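Local structure of PaxB (Photorhabdus luminescens, 6EK4) at residues Val119-Ala130 and Trp309-Ile320. The protein is probably the B component of a YaxAB-type two-component alpha-helical pore-forming toxin, acting with a PaxA partner to perforate target-cell membranes. Sequence-based numbering, arbitrary orientation.
Sequences VKGVIRSLRKEA and WNIFAKQLQNTI
Leu126 drives its branched end into a hole formed by Trp309, Phe312, Ala313 and Leu316, and buries more surface than any other residue here. Its two methyls straddle Phe312 CB, CD1 at 3.7 Å, and the two side chains cross at about a right angle. CD1 also reaches Ala313 N and Leu316 CD1, while CD2 leans obliquely toward the rings of Phe312 and Trp309. Trp309 lies beside Leu126 and Glu129: its CB rests 3.5 Å from Leu126 O, while CD1 of the indole meets Glu129 CB at 3.8 Å. This flat, wide side chain also reaches Leu68 of helix 42-73 and Leu340 of helix 326-348. Such knobs-into-holes packing is the signature of a coiled coil; here segments 119-130 and 309-320, on helices 101-141 and 247-321 of the toxin's elongated bundle, run nearly antiparallel at 160°. Ala313 is small enough to let the segment axes approach to 8.4 Å. Ile123, branched and unpolar, suits its seat among Ala313, Leu316, Gln317 and Ile320: with CG1 beside its backbone N (chi1 -71°) and the chain then extended, CD1 lies against Gln317 OE1, an apolar contact; Gln317 NE2 is bonded to Asp321. Leu316 is in turn a knob among Val119, Val122, Ile123 and Leu126, with CD1 3.5 Å from Val122 CG2. Val119 and Ile320 meet tip to tip. At the margin Arg127 bends at chi2 (-83°) and lays one guanidinium face over Ala313 CB, NE standing 3.6 Å from that methyl. Asn310 OD1 lies at the guanidinium edge, near its plane, in a polar contact and not a hydrogen bond, and touches Ala130 CB.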
# COMPACT_ATOMS: atom_id res chain seq x y z
N VAL A 119 -13.35 34.44 -26.84
CA VAL A 119 -12.56 34.30 -25.62
C VAL A 119 -13.45 34.04 -24.40
O VAL A 119 -13.04 33.33 -23.48
CB VAL A 119 -11.66 35.54 -25.38
CG1 VAL A 119 -10.95 35.46 -24.03
CG2 VAL A 119 -10.62 35.67 -26.50
N LYS A 120 -14.66 34.59 -24.39
CA LYS A 120 -15.66 34.23 -23.38
C LYS A 120 -15.94 32.72 -23.42
O LYS A 120 -16.07 32.08 -22.38
CB LYS A 120 -16.97 35.00 -23.58
CG LYS A 120 -17.04 36.35 -22.90
CD LYS A 120 -18.46 36.89 -22.91
CE LYS A 120 -18.56 38.29 -22.32
NZ LYS A 120 -18.14 39.35 -23.28
N GLY A 121 -16.04 32.18 -24.63
CA GLY A 121 -16.34 30.77 -24.85
C GLY A 121 -15.27 29.81 -24.36
O GLY A 121 -15.59 28.79 -23.75
N VAL A 122 -14.01 30.13 -24.63
CA VAL A 122 -12.90 29.27 -24.19
C VAL A 122 -12.72 29.34 -22.67
O VAL A 122 -12.27 28.37 -22.06
CB VAL A 122 -11.57 29.60 -24.91
CG1 VAL A 122 -11.77 29.68 -26.42
CG2 VAL A 122 -10.95 30.89 -24.38
N ILE A 123 -13.07 30.48 -22.08
CA ILE A 123 -13.04 30.64 -20.62
C ILE A 123 -14.09 29.73 -19.97
O ILE A 123 -13.83 29.13 -18.93
CB ILE A 123 -13.26 32.12 -20.21
CG1 ILE A 123 -12.01 32.94 -20.56
CG2 ILE A 123 -13.54 32.24 -18.72
CD1 ILE A 123 -12.25 34.43 -20.61
N ARG A 124 -15.27 29.64 -20.59
CA ARG A 124 -16.31 28.73 -20.10
C ARG A 124 -15.89 27.26 -20.23
O ARG A 124 -16.24 26.44 -19.38
CB ARG A 124 -17.63 28.95 -20.85
CG ARG A 124 -18.37 30.21 -20.41
CD ARG A 124 -19.82 30.18 -20.86
NE ARG A 124 -19.95 30.05 -22.31
CZ ARG A 124 -19.80 31.04 -23.20
NH1 ARG A 124 -19.52 32.27 -22.80
NH2 ARG A 124 -19.94 30.78 -24.49
N SER A 125 -15.12 26.94 -21.27
CA SER A 125 -14.57 25.60 -21.44
C SER A 125 -13.52 25.28 -20.38
O SER A 125 -13.50 24.17 -19.85
CB SER A 125 -13.97 25.42 -22.84
OG SER A 125 -14.98 25.36 -23.82
N LEU A 126 -12.66 26.25 -20.08
CA LEU A 126 -11.64 26.08 -19.04
C LEU A 126 -12.27 25.95 -17.65
O LEU A 126 -11.84 25.12 -16.84
CB LEU A 126 -10.64 27.24 -19.06
CG LEU A 126 -9.65 27.25 -20.22
CD1 LEU A 126 -9.08 28.65 -20.44
CD2 LEU A 126 -8.53 26.24 -19.99
N ARG A 127 -13.29 26.76 -17.38
CA ARG A 127 -14.02 26.70 -16.11
C ARG A 127 -14.78 25.38 -15.97
O ARG A 127 -14.87 24.83 -14.87
CB ARG A 127 -14.99 27.88 -16.00
CG ARG A 127 -14.31 29.22 -15.76
CD ARG A 127 -13.98 29.43 -14.29
NE ARG A 127 -12.93 30.43 -14.10
CZ ARG A 127 -13.09 31.75 -14.20
NH1 ARG A 127 -14.27 32.27 -14.52
NH2 ARG A 127 -12.05 32.55 -13.99
N LYS A 128 -15.32 24.89 -17.08
CA LYS A 128 -16.02 23.60 -17.11
C LYS A 128 -15.10 22.44 -16.72
O LYS A 128 -15.51 21.52 -16.02
CB LYS A 128 -16.64 23.37 -18.50
CG LYS A 128 -17.32 22.03 -18.71
CD LYS A 128 -16.43 21.04 -19.44
CE LYS A 128 -16.99 19.63 -19.39
NZ LYS A 128 -18.33 19.53 -20.04
N GLU A 129 -13.85 22.50 -17.18
CA GLU A 129 -12.85 21.48 -16.84
C GLU A 129 -12.34 21.63 -15.41
O GLU A 129 -12.02 20.63 -14.76
CB GLU A 129 -11.66 21.54 -17.81
CG GLU A 129 -12.02 21.18 -19.25
CD GLU A 129 -12.52 19.76 -19.41
OE1 GLU A 129 -12.00 18.85 -18.73
OE2 GLU A 129 -13.45 19.55 -20.22
N ALA A 130 -12.25 22.86 -14.93
CA ALA A 130 -11.84 23.13 -13.55
C ALA A 130 -12.88 22.63 -12.56
O ALA A 130 -12.54 21.96 -11.58
CB ALA A 130 -11.59 24.62 -13.35
N TRP A 309 -6.22 25.38 -15.07
CA TRP A 309 -7.36 25.81 -15.88
C TRP A 309 -7.98 27.11 -15.35
O TRP A 309 -8.41 27.96 -16.13
CB TRP A 309 -8.44 24.72 -15.98
CG TRP A 309 -7.93 23.34 -16.33
CD1 TRP A 309 -8.45 22.15 -15.89
CD2 TRP A 309 -6.81 23.00 -17.17
NE1 TRP A 309 -7.73 21.10 -16.41
CE2 TRP A 309 -6.73 21.59 -17.20
CE3 TRP A 309 -5.88 23.74 -17.91
CZ2 TRP A 309 -5.75 20.91 -17.93
CZ3 TRP A 309 -4.91 23.07 -18.63
CH2 TRP A 309 -4.85 21.67 -18.64
N ASN A 310 -8.02 27.27 -14.03
CA ASN A 310 -8.50 28.51 -13.42
C ASN A 310 -7.53 29.68 -13.64
O ASN A 310 -7.95 30.83 -13.77
CB ASN A 310 -8.77 28.33 -11.92
CG ASN A 310 -10.10 27.66 -11.64
OD1 ASN A 310 -11.07 27.83 -12.38
ND2 ASN A 310 -10.16 26.89 -10.55
N ILE A 311 -6.23 29.37 -13.69
CA ILE A 311 -5.21 30.35 -14.07
C ILE A 311 -5.39 30.73 -15.54
O ILE A 311 -5.40 31.92 -15.88
CB ILE A 311 -3.78 29.82 -13.82
CG1 ILE A 311 -3.46 29.88 -12.33
CG2 ILE A 311 -2.75 30.62 -14.61
CD1 ILE A 311 -2.22 29.11 -11.93
N PHE A 312 -5.52 29.72 -16.40
CA PHE A 312 -5.75 29.92 -17.83
C PHE A 312 -6.98 30.79 -18.10
O PHE A 312 -6.95 31.66 -18.98
CB PHE A 312 -5.94 28.57 -18.54
CG PHE A 312 -4.66 27.87 -18.91
CD1 PHE A 312 -3.49 28.04 -18.16
CD2 PHE A 312 -4.63 27.01 -20.00
CE1 PHE A 312 -2.33 27.38 -18.52
CE2 PHE A 312 -3.46 26.35 -20.35
CZ PHE A 312 -2.31 26.53 -19.61
N ALA A 313 -8.05 30.56 -17.35
CA ALA A 313 -9.30 31.29 -17.52
C ALA A 313 -9.16 32.77 -17.14
O ALA A 313 -9.52 33.65 -17.92
CB ALA A 313 -10.41 30.65 -16.69
N LYS A 314 -8.62 33.03 -15.96
CA LYS A 314 -8.45 34.39 -15.46
C LYS A 314 -7.40 35.18 -16.24
O LYS A 314 -7.45 36.41 -16.30
CB LYS A 314 -8.10 34.37 -13.97
CG LYS A 314 -8.09 35.74 -13.30
CD LYS A 314 -8.50 35.65 -11.83
CE LYS A 314 -8.04 36.85 -11.03
NZ LYS A 314 -6.63 36.72 -10.58
N GLN A 315 -6.45 34.47 -16.86
CA GLN A 315 -5.43 35.09 -17.70
C GLN A 315 -6.06 35.67 -18.97
O GLN A 315 -5.73 36.78 -19.39
CB GLN A 315 -4.34 34.08 -18.05
CG GLN A 315 -3.07 34.69 -18.62
CD GLN A 315 -1.96 33.67 -18.78
OE1 GLN A 315 -2.21 32.48 -18.97
NE2 GLN A 315 -0.71 34.13 -18.70
N LEU A 316 -6.96 34.90 -19.58
CA LEU A 316 -7.69 35.35 -20.76
C LEU A 316 -8.78 36.36 -20.39
O LEU A 316 -9.14 37.21 -21.21
CB LEU A 316 -8.33 34.15 -21.48
CG LEU A 316 -7.37 33.09 -22.02
CD1 LEU A 316 -8.13 31.87 -22.50
CD2 LEU A 316 -6.51 33.65 -23.15
N GLN A 317 -9.29 36.27 -19.17
CA GLN A 317 -10.29 37.21 -18.67
C GLN A 317 -9.72 38.62 -18.57
O GLN A 317 -10.34 39.59 -19.02
CB GLN A 317 -10.82 36.77 -17.30
CG GLN A 317 -12.00 37.58 -16.77
CD GLN A 317 -13.25 37.42 -17.61
OE1 GLN A 317 -13.57 36.33 -18.08
NE2 GLN A 317 -13.97 38.52 -17.81
N ASN A 318 -8.52 38.73 -18.00
CA ASN A 318 -7.85 40.02 -17.83
C ASN A 318 -7.42 40.66 -19.16
O ASN A 318 -7.21 41.87 -19.22
CB ASN A 318 -6.63 39.88 -16.91
CG ASN A 318 -7.02 39.49 -15.49
OD1 ASN A 318 -8.15 39.70 -15.05
ND2 ASN A 318 -6.07 38.90 -14.76
N THR A 319 -7.29 39.84 -20.20
CA THR A 319 -6.97 40.34 -21.54
C THR A 319 -8.17 41.06 -22.17
O THR A 319 -7.99 42.02 -22.92
CB THR A 319 -6.53 39.19 -22.47
OG1 THR A 319 -5.51 38.42 -21.83
CG2 THR A 319 -6.00 39.73 -23.79
N ILE A 320 -9.38 40.60 -21.85
CA ILE A 320 -10.60 41.17 -22.43
C ILE A 320 -11.44 42.00 -21.44
O ILE A 320 -12.55 42.42 -21.77
CB ILE A 320 -11.49 40.08 -23.07
CG1 ILE A 320 -12.08 39.13 -22.02
CG2 ILE A 320 -10.68 39.30 -24.10
CD1 ILE A 320 -13.19 38.25 -22.55